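Uncharacterized protein (Danio rerio, PDB 5HBA) is the globular domain of complement C1qA, a trimer-forming module that probably recognises targets of the classical complement pathway in innate immunity. Local coordinates at residues A[41-52]-A[94-105]; A[56-64]-A[116-124]. All blocks are in the same frame, centred on the assembly; numbering follows the deposited sequence.

Interaction 1. Residues A[41-52]-A[94-105]; sequences YFTCKVPGVYYF and AVLTLLKGDKVW
The ammonium group of Lys103 donates to the hydroxyl of Thr43, NZ to OG1 at 2.9 Å, and the two side chains run alongside each other on one face of the ladder formed by 41-43 and 103-105. On the way the lysine lays its methylene CD over a face of the Tyr41 ring, 4.1 Å from the centroid. Backbone bonds pair Phe42 with Val104 in both directions, and Cys44 N with Asp102 O. In the type II turn from Leu99 to Asp102, the aspartate's OD2 accepts from Leu99 N at 2.6 Å, and Gly101, at positive phi (92°) where glycine fits best, gives its N to Cys44 O in a nearly straight bond of 2.9 Å. A second antiparallel ladder pairs Gly48, Tyr50 and Phe52 with Leu98, Leu96 and Ala94; at Gly48 a CB would jam against the preceding carbonyl O. Tyr41 and Trp105 form an offset edge-to-face stack, planes at 86°: chi1 of 71° lays the indole alongside Tyr41, its face meeting the CE1 edge, 3.4 Å from CE3. Val104 places CG1 over the centre of the Phe52 ring at 3.9 Å. Leu98 brings CD1 to the edge of that ring, 3.7 Å from CZ, and also meets Phe42 and Tyr50, bulky groups suited to a buried interior. Tyr51 and Val95 point to the opposite face, packing on neighbouring subunits. The ladders belong to different sheets, the chain crossing between them at 44-47 and 99-102, and Val104 on Phe52 joins the two sheets of the C1q-type jelly roll.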
loop_
_atom_site.group_PDB
_atom_site.type_symbol
_atom_site.label_atom_id
_atom_site.label_comp_id
_atom_site.label_asym_id
_atom_site.label_seq_id
_atom_site.Cartn_x
_atom_site.Cartn_y
_atom_site.Cartn_z
ATOM N N TYR A 41 6.281 -14.160 11.932
ATOM C CA TYR A 41 7.291 -14.187 10.860
ATOM C C TYR A 41 6.803 -14.819 9.563
ATOM O O TYR A 41 6.246 -15.918 9.571
ATOM C CB TYR A 41 8.553 -14.971 11.269
ATOM C CG TYR A 41 9.378 -14.397 12.394
ATOM C CD1 TYR A 41 10.022 -13.172 12.261
ATOM C CD2 TYR A 41 9.559 -15.114 13.575
ATOM C CE1 TYR A 41 10.786 -12.653 13.289
ATOM C CE2 TYR A 41 10.322 -14.608 14.606
ATOM C CZ TYR A 41 10.934 -13.380 14.458
ATOM O OH TYR A 41 11.700 -12.872 15.478
ATOM N N PHE A 42 7.063 -14.139 8.449
ATOM C CA PHE A 42 7.126 -14.803 7.157
ATOM C C PHE A 42 8.523 -15.390 7.070
ATOM O O PHE A 42 9.502 -14.683 7.308
ATOM C CB PHE A 42 6.933 -13.810 6.012
ATOM C CG PHE A 42 7.245 -14.381 4.656
ATOM C CD1 PHE A 42 6.271 -15.063 3.938
ATOM C CD2 PHE A 42 8.507 -14.230 4.096
ATOM C CE1 PHE A 42 6.550 -15.588 2.687
ATOM C CE2 PHE A 42 8.793 -14.759 2.844
ATOM C CZ PHE A 42 7.815 -15.442 2.142
ATOM N N THR A 43 8.617 -16.674 6.738
ATOM C CA THR A 43 9.910 -17.317 6.513
ATOM C C THR A 43 9.993 -17.804 5.071
ATOM O O THR A 43 9.200 -18.638 4.638
ATOM C CB THR A 43 10.133 -18.523 7.454
ATOM O OG1 THR A 43 10.138 -18.077 8.817
ATOM C CG2 THR A 43 11.477 -19.206 7.141
ATOM N N CYS A 44 10.966 -17.282 4.337
ATOM C CA CYS A 44 11.152 -17.629 2.934
ATOM C C CYS A 44 11.514 -19.111 2.732
ATOM O O CYS A 44 12.503 -19.598 3.292
ATOM C CB CYS A 44 12.252 -16.741 2.342
ATOM S SG CYS A 44 12.583 -16.990 0.578
ATOM N N LYS A 45 10.705 -19.813 1.942
ATOM C CA LYS A 45 11.039 -21.158 1.473
ATOM C C LYS A 45 11.521 -21.084 0.028
ATOM O O LYS A 45 12.428 -21.814 -0.376
ATOM C CB LYS A 45 9.822 -22.091 1.541
ATOM C CG LYS A 45 9.379 -22.505 2.929
ATOM C CD LYS A 45 8.287 -23.574 2.809
ATOM C CE LYS A 45 7.256 -23.453 3.904
ATOM N NZ LYS A 45 5.975 -24.067 3.474
ATOM N N VAL A 46 10.904 -20.193 -0.745
ATOM C CA VAL A 46 11.253 -19.997 -2.152
ATOM C C VAL A 46 12.078 -18.727 -2.344
ATOM O O VAL A 46 11.555 -17.617 -2.217
ATOM C CB VAL A 46 9.985 -19.874 -3.016
ATOM C CG1 VAL A 46 10.353 -19.626 -4.476
ATOM C CG2 VAL A 46 9.119 -21.115 -2.879
ATOM N N PRO A 47 13.374 -18.879 -2.657
ATOM C CA PRO A 47 14.266 -17.728 -2.852
ATOM C C PRO A 47 13.799 -16.861 -4.015
ATOM O O PRO A 47 13.411 -17.396 -5.055
ATOM C CB PRO A 47 15.612 -18.379 -3.201
ATOM C CG PRO A 47 15.497 -19.797 -2.696
ATOM C CD PRO A 47 14.064 -20.159 -2.887
ATOM N N GLY A 48 13.828 -15.542 -3.848
ATOM C CA GLY A 48 13.371 -14.663 -4.908
ATOM C C GLY A 48 13.086 -13.242 -4.459
ATOM O O GLY A 48 13.509 -12.814 -3.378
ATOM N N VAL A 49 12.369 -12.514 -5.306
ATOM C CA VAL A 49 12.039 -11.124 -5.043
ATOM C C VAL A 49 10.566 -11.055 -4.633
ATOM O O VAL A 49 9.698 -11.628 -5.302
ATOM C CB VAL A 49 12.326 -10.260 -6.279
ATOM C CG1 VAL A 49 11.863 -8.834 -6.058
ATOM C CG2 VAL A 49 13.822 -10.287 -6.588
ATOM N N TYR A 50 10.290 -10.375 -3.522
ATOM C CA TYR A 50 8.957 -10.391 -2.928
ATOM C C TYR A 50 8.395 -8.990 -2.766
ATOM O O TYR A 50 9.155 -8.031 -2.645
ATOM C CB TYR A 50 9.030 -11.024 -1.538
ATOM C CG TYR A 50 9.144 -12.528 -1.532
ATOM C CD1 TYR A 50 10.364 -13.154 -1.755
ATOM C CD2 TYR A 50 8.029 -13.321 -1.282
ATOM C CE1 TYR A 50 10.467 -14.539 -1.741
ATOM C CE2 TYR A 50 8.118 -14.698 -1.263
ATOM C CZ TYR A 50 9.340 -15.302 -1.496
ATOM O OH TYR A 50 9.413 -16.675 -1.471
ATOM N N TYR A 51 7.068 -8.876 -2.727
ATOM C CA TYR A 51 6.445 -7.635 -2.283
ATOM C C TYR A 51 5.789 -7.830 -0.916
ATOM O O TYR A 51 5.081 -8.820 -0.688
ATOM C CB TYR A 51 5.412 -7.129 -3.304
ATOM C CG TYR A 51 4.716 -5.860 -2.866
ATOM C CD1 TYR A 51 5.423 -4.673 -2.739
ATOM C CD2 TYR A 51 3.360 -5.856 -2.557
ATOM C CE1 TYR A 51 4.802 -3.516 -2.330
ATOM C CE2 TYR A 51 2.725 -4.699 -2.151
ATOM C CZ TYR A 51 3.452 -3.534 -2.045
ATOM O OH TYR A 51 2.833 -2.387 -1.635
ATOM N N PHE A 52 6.030 -6.887 -0.009
ATOM C CA PHE A 52 5.401 -6.902 1.314
ATOM C C PHE A 52 4.713 -5.557 1.560
ATOM O O PHE A 52 5.225 -4.511 1.157
ATOM C CB PHE A 52 6.453 -7.118 2.408
ATOM C CG PHE A 52 7.090 -8.477 2.386
ATOM C CD1 PHE A 52 6.523 -9.537 3.091
ATOM C CD2 PHE A 52 8.271 -8.695 1.686
ATOM C CE1 PHE A 52 7.124 -10.800 3.081
ATOM C CE2 PHE A 52 8.869 -9.949 1.673
ATOM C CZ PHE A 52 8.289 -11.003 2.364
ATOM N N ALA A 94 7.636 -2.811 1.003
ATOM C CA ALA A 94 8.819 -2.758 0.152
ATOM C C ALA A 94 8.908 -3.960 -0.769
ATOM O O ALA A 94 8.283 -4.990 -0.517
ATOM C CB ALA A 94 10.086 -2.654 1.004
ATOM N N VAL A 95 9.682 -3.814 -1.842
ATOM C CA VAL A 95 10.088 -4.958 -2.655
ATOM C C VAL A 95 11.454 -5.446 -2.165
ATOM O O VAL A 95 12.442 -4.699 -2.183
ATOM C CB VAL A 95 10.151 -4.613 -4.154
ATOM C CG1 VAL A 95 10.910 -5.687 -4.916
ATOM C CG2 VAL A 95 8.747 -4.482 -4.716
ATOM N N LEU A 96 11.502 -6.692 -1.701
ATOM C CA LEU A 96 12.713 -7.231 -1.086
ATOM C C LEU A 96 13.204 -8.503 -1.779
ATOM O O LEU A 96 12.403 -9.331 -2.216
ATOM C CB LEU A 96 12.444 -7.555 0.389
ATOM C CG LEU A 96 11.931 -6.428 1.289
ATOM C CD1 LEU A 96 11.664 -6.959 2.703
ATOM C CD2 LEU A 96 12.926 -5.289 1.328
ATOM N N THR A 97 14.523 -8.662 -1.844
ATOM C CA THR A 97 15.144 -9.890 -2.329
ATOM C C THR A 97 15.458 -10.764 -1.128
ATOM O O THR A 97 16.161 -10.322 -0.212
ATOM C CB THR A 97 16.478 -9.588 -3.056
ATOM O OG1 THR A 97 16.257 -8.594 -4.058
ATOM C CG2 THR A 97 17.029 -10.843 -3.706
ATOM N N LEU A 98 14.955 -11.996 -1.125
ATOM C CA LEU A 98 15.129 -12.870 0.025
ATOM C C LEU A 98 15.834 -14.183 -0.327
ATOM O O LEU A 98 15.639 -14.734 -1.414
ATOM C CB LEU A 98 13.778 -13.174 0.675
ATOM C CG LEU A 98 12.897 -12.008 1.135
ATOM C CD1 LEU A 98 11.563 -12.550 1.645
ATOM C CD2 LEU A 98 13.587 -11.200 2.224
ATOM N N LEU A 99 16.649 -14.680 0.598
ATOM C CA LEU A 99 17.250 -16.008 0.453
ATOM C C LEU A 99 16.452 -17.005 1.276
ATOM O O LEU A 99 15.644 -16.606 2.120
ATOM C CB LEU A 99 18.706 -16.000 0.923
ATOM C CG LEU A 99 19.593 -15.042 0.132
ATOM C CD1 LEU A 99 21.047 -15.069 0.588
ATOM C CD2 LEU A 99 19.482 -15.397 -1.337
ATOM N N LYS A 100 16.674 -18.296 1.043
ATOM C CA LYS A 100 15.951 -19.331 1.779
ATOM C C LYS A 100 16.268 -19.195 3.260
ATOM O O LYS A 100 17.430 -19.042 3.634
ATOM C CB LYS A 100 16.335 -20.722 1.276
ATOM C CG LYS A 100 15.366 -21.845 1.706
ATOM C CD LYS A 100 15.742 -23.165 1.028
ATOM C CE LYS A 100 14.564 -24.126 0.951
ATOM N NZ LYS A 100 14.185 -24.655 2.286
ATOM N N GLY A 101 15.236 -19.217 4.097
ATOM C CA GLY A 101 15.417 -19.041 5.527
ATOM C C GLY A 101 15.305 -17.610 6.048
ATOM O O GLY A 101 15.111 -17.417 7.251
ATOM N N ASP A 102 15.442 -16.610 5.175
ATOM C CA ASP A 102 15.285 -15.217 5.608
ATOM C C ASP A 102 13.892 -14.992 6.193
ATOM O O ASP A 102 12.905 -15.554 5.708
ATOM C CB ASP A 102 15.503 -14.230 4.451
ATOM C CG ASP A 102 16.941 -14.167 3.992
ATOM O OD1 ASP A 102 17.826 -14.681 4.716
ATOM O OD2 ASP A 102 17.185 -13.591 2.903
ATOM N N LYS A 103 13.811 -14.172 7.237
ATOM C CA LYS A 103 12.525 -13.893 7.870
ATOM C C LYS A 103 12.130 -12.439 7.633
ATOM O O LYS A 103 13.002 -11.577 7.516
ATOM C CB LYS A 103 12.594 -14.200 9.368
ATOM C CG LYS A 103 12.800 -15.689 9.662
ATOM C CD LYS A 103 12.892 -15.982 11.153
ATOM C CE LYS A 103 13.111 -17.473 11.402
ATOM N NZ LYS A 103 11.914 -18.319 11.048
ATOM N N VAL A 104 10.826 -12.176 7.527
ATOM C CA VAL A 104 10.328 -10.804 7.365
ATOM C C VAL A 104 9.162 -10.595 8.319
ATOM O O VAL A 104 8.324 -11.494 8.504
ATOM C CB VAL A 104 9.899 -10.504 5.912
ATOM C CG1 VAL A 104 9.416 -9.054 5.773
ATOM C CG2 VAL A 104 11.062 -10.753 4.947
ATOM N N TRP A 105 9.114 -9.425 8.950
ATOM C CA TRP A 105 8.045 -9.166 9.902
ATOM C C TRP A 105 7.824 -7.674 10.090
ATOM O O TRP A 105 8.579 -6.850 9.559
ATOM C CB TRP A 105 8.345 -9.855 11.242
ATOM C CG TRP A 105 9.486 -9.251 12.057
ATOM C CD1 TRP A 105 9.357 -8.402 13.118
ATOM C CD2 TRP A 105 10.902 -9.489 11.909
ATOM N NE1 TRP A 105 10.597 -8.082 13.628
ATOM C CE2 TRP A 105 11.567 -8.740 12.903
ATOM C CE3 TRP A 105 11.678 -10.259 11.029
ATOM C CZ2 TRP A 105 12.954 -8.726 13.051
ATOM C CZ3 TRP A 105 13.065 -10.244 11.169
ATOM C CH2 TRP A 105 13.686 -9.487 12.177
#

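Interaction 2. Residues A[56-64]-A[116-124]; sequences ASSEGRLCL and GQMPKRLYA
At this end of the C1q jelly roll, strand 48-59 pairs with the first part of strand 120-133, and the turn leading to strand 62-68 grips a lysine. Two backbone bonds join Ser57 and Tyr123 as an antiparallel hydrogen-bonded pair, each 2.9 Å from N to O. Next to it, the small side chains of Ala56 and Ala124 meet CB to CB at 3.9 Å in a non-hydrogen-bonded pair. Farther on the strands part: a water accepts from Glu59 N and donates to Arg121 O. Lys120 reaches across this widening, its CD passing Ser58 OG, and NZ donates to Glu59 O (2.8 Å) and Arg61 O (2.6 Å), tying together both sides of the turn at Gly60, whose positive phi (80°) favours glycine. On the same side of the strand as Lys120, but deeper in the jelly-roll interior, Leu122, with CG anti to the backbone N (chi1 174°), directs CD1 against CD1 of Leu62 at 3.8 Å, their side chains crossing at about a right angle. Arg61 NH2 makes a weak 3.4 Å bond to Gln117 OE1 at the guanidinium edge; the same NH2 also forms a salt bridge with Asp112, while Gln117 NE2 donates to the carbonyls of Gly114 and Asp112.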
loop_
_atom_site.group_PDB
_atom_site.type_symbol
_atom_site.label_atom_id
_atom_site.label_comp_id
_atom_site.label_asym_id
_atom_site.label_seq_id
_atom_site.Cartn_x
_atom_site.Cartn_y
_atom_site.Cartn_z
ATOM N N ALA A 56 -2.024 -0.681 9.256
ATOM C CA ALA A 56 -2.193 -0.865 10.698
ATOM C C ALA A 56 -2.641 0.395 11.424
ATOM O O ALA A 56 -2.257 1.507 11.046
ATOM C CB ALA A 56 -0.892 -1.404 11.314
ATOM N N SER A 57 -3.437 0.208 12.478
ATOM C CA SER A 57 -3.887 1.317 13.308
ATOM C C SER A 57 -3.842 1.027 14.801
ATOM O O SER A 57 -4.074 -0.102 15.252
ATOM C CB SER A 57 -5.292 1.825 12.914
ATOM O OG SER A 57 -6.203 0.776 12.687
ATOM N N SER A 58 -3.553 2.079 15.554
ATOM C CA SER A 58 -3.576 2.055 17.006
ATOM C C SER A 58 -4.110 3.412 17.430
ATOM O O SER A 58 -4.110 4.348 16.631
ATOM C CB SER A 58 -2.154 1.883 17.537
ATOM O OG SER A 58 -2.139 1.939 18.951
ATOM N N GLU A 59 -4.554 3.531 18.677
ATOM C CA GLU A 59 -4.955 4.830 19.208
ATOM C C GLU A 59 -3.700 5.662 19.489
ATOM O O GLU A 59 -2.756 5.179 20.121
ATOM C CB GLU A 59 -5.784 4.646 20.487
ATOM C CG GLU A 59 -6.274 5.941 21.137
ATOM C CD GLU A 59 -7.583 6.447 20.548
ATOM O OE1 GLU A 59 -7.966 5.980 19.449
ATOM O OE2 GLU A 59 -8.229 7.310 21.187
ATOM N N GLY A 60 -3.671 6.899 18.995
ATOM C CA GLY A 60 -2.524 7.765 19.209
ATOM C C GLY A 60 -1.377 7.448 18.264
ATOM O O GLY A 60 -1.579 6.809 17.228
ATOM N N ARG A 61 -0.174 7.891 18.627
ATOM C CA ARG A 61 1.015 7.708 17.795
ATOM C C ARG A 61 1.263 6.231 17.457
ATOM O O ARG A 61 1.239 5.369 18.341
ATOM C CB ARG A 61 2.247 8.296 18.495
ATOM C CG ARG A 61 3.528 8.234 17.659
ATOM C CD ARG A 61 4.719 7.760 18.485
ATOM N NE ARG A 61 4.486 6.427 19.023
ATOM C CZ ARG A 61 4.621 6.097 20.306
ATOM N NH1 ARG A 61 4.363 4.852 20.698
ATOM N NH2 ARG A 61 5.011 7.007 21.195
ATOM N N LEU A 62 1.488 5.950 16.174
ATOM C CA LEU A 62 1.788 4.592 15.722
ATOM C C LEU A 62 3.032 4.580 14.849
ATOM O O LEU A 62 3.075 5.229 13.797
ATOM C CB LEU A 62 0.612 3.965 14.958
ATOM C CG LEU A 62 0.883 2.562 14.379
ATOM C CD1 LEU A 62 1.360 1.573 15.447
ATOM C CD2 LEU A 62 -0.351 2.016 13.680
ATOM N N CYS A 63 4.041 3.848 15.311
ATOM C CA CYS A 63 5.267 3.641 14.559
ATOM C C CYS A 63 5.479 2.139 14.351
ATOM O O CYS A 63 5.400 1.352 15.303
ATOM C CB CYS A 63 6.452 4.227 15.318
ATOM S SG CYS A 63 6.673 6.007 15.093
ATOM N N LEU A 64 5.733 1.749 13.104
ATOM C CA LEU A 64 6.025 0.362 12.776
ATOM C C LEU A 64 7.257 0.262 11.894
ATOM O O LEU A 64 7.501 1.118 11.023
ATOM C CB LEU A 64 4.824 -0.294 12.089
ATOM C CG LEU A 64 3.640 -0.655 12.992
ATOM C CD1 LEU A 64 2.376 -0.666 12.189
ATOM C CD2 LEU A 64 3.835 -2.041 13.629
ATOM N N GLY A 116 8.911 3.715 30.103
ATOM C CA GLY A 116 7.715 3.314 30.816
ATOM C C GLY A 116 6.412 3.397 30.043
ATOM O O GLY A 116 5.344 3.406 30.652
ATOM N N GLN A 117 6.478 3.442 28.713
ATOM C CA GLN A 117 5.249 3.452 27.922
ATOM C C GLN A 117 4.655 2.039 27.814
ATOM O O GLN A 117 5.370 1.070 27.546
ATOM C CB GLN A 117 5.503 4.032 26.531
ATOM C CG GLN A 117 6.227 5.378 26.552
ATOM C CD GLN A 117 6.379 5.977 25.171
ATOM O OE1 GLN A 117 5.405 6.088 24.426
ATOM N NE2 GLN A 117 7.604 6.360 24.815
ATOM N N MET A 118 3.352 1.928 28.032
ATOM C CA MET A 118 2.669 0.642 27.923
ATOM C C MET A 118 2.365 0.330 26.458
ATOM O O MET A 118 1.992 1.223 25.703
ATOM C CB MET A 118 1.361 0.663 28.731
ATOM C CG MET A 118 1.555 0.695 30.253
ATOM S SD MET A 118 0.011 0.499 31.185
ATOM C CE MET A 118 -0.659 -0.960 30.445
ATOM N N PRO A 119 2.511 -0.940 26.047
ATOM C CA PRO A 119 2.142 -1.284 24.667
ATOM C C PRO A 119 0.637 -1.071 24.452
ATOM O O PRO A 119 -0.102 -0.981 25.436
ATOM C CB PRO A 119 2.485 -2.773 24.571
ATOM C CG PRO A 119 2.516 -3.265 25.993
ATOM C CD PRO A 119 3.000 -2.105 26.807
ATOM N N LYS A 120 0.186 -0.957 23.205
ATOM C CA LYS A 120 -1.241 -0.736 22.962
ATOM C C LYS A 120 -1.814 -1.771 22.019
ATOM O O LYS A 120 -1.075 -2.474 21.317
ATOM C CB LYS A 120 -1.514 0.643 22.345
ATOM C CG LYS A 120 -0.653 1.783 22.813
ATOM C CD LYS A 120 -0.997 3.036 21.985
ATOM C CE LYS A 120 0.233 3.873 21.657
ATOM N NZ LYS A 120 -0.040 4.899 20.591
ATOM N N ARG A 121 -3.140 -1.837 21.984
ATOM C CA ARG A 121 -3.829 -2.666 21.007
ATOM C C ARG A 121 -3.422 -2.232 19.614
ATOM O O ARG A 121 -3.107 -1.048 19.377
ATOM C CB ARG A 121 -5.351 -2.536 21.133
ATOM C CG ARG A 121 -5.933 -3.027 22.440
ATOM C CD ARG A 121 -7.471 -3.061 22.361
ATOM N NE ARG A 121 -7.912 -3.822 21.188
ATOM C CZ ARG A 121 -9.183 -4.049 20.857
ATOM N NH1 ARG A 121 -10.172 -3.580 21.610
ATOM N NH2 ARG A 121 -9.465 -4.754 19.768
ATOM N N LEU A 122 -3.429 -3.179 18.683
ATOM C CA LEU A 122 -3.017 -2.868 17.317
ATOM C C LEU A 122 -3.817 -3.668 16.303
ATOM O O LEU A 122 -3.817 -4.899 16.330
ATOM C CB LEU A 122 -1.525 -3.147 17.132
ATOM C CG LEU A 122 -0.933 -3.012 15.721
ATOM C CD1 LEU A 122 -0.746 -1.541 15.340
ATOM C CD2 LEU A 122 0.400 -3.765 15.647
ATOM N N TYR A 123 -4.498 -2.960 15.405
ATOM C CA TYR A 123 -5.180 -3.598 14.295
ATOM C C TYR A 123 -4.185 -3.642 13.154
ATOM O O TYR A 123 -3.546 -2.631 12.859
ATOM C CB TYR A 123 -6.386 -2.764 13.899
ATOM C CG TYR A 123 -7.161 -3.271 12.707
ATOM C CD1 TYR A 123 -8.127 -4.266 12.850
ATOM C CD2 TYR A 123 -6.959 -2.726 11.442
ATOM C CE1 TYR A 123 -8.863 -4.713 11.755
ATOM C CE2 TYR A 123 -7.680 -3.171 10.346
ATOM C CZ TYR A 123 -8.624 -4.162 10.510
ATOM O OH TYR A 123 -9.342 -4.602 9.425
ATOM N N ALA A 124 -4.010 -4.803 12.531
ATOM C CA ALA A 124 -3.019 -4.892 11.458
ATOM C C ALA A 124 -3.368 -5.917 10.390
ATOM O O ALA A 124 -3.792 -7.024 10.708
ATOM C CB ALA A 124 -1.618 -5.176 12.046
HETATM O O HOH W 1 -4.718 1.317 20.447
#

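In the fold
Both interactions use strand 48-59, but near its opposite ends: their centres lie 25 Å apart, on opposite sides of the chain's centre. Both also reach both sheets. Interaction 1, the more buried, does so by two paired ladders, 48-59 with 87-98 and 41-43 with 103-109, and fills the space between them with aromatic and branched apolar groups. Interaction 2, partly buried, has one short ladder, with strand 120-133 as the other neighbour of 48-59, plus the turn from 48-59 into 62-68; its chemistry is more polar, with a lysine on turn carbonyls and a bridging water. Interaction 1 faces two neighbouring subunits, interaction 2 one, through Tyr123.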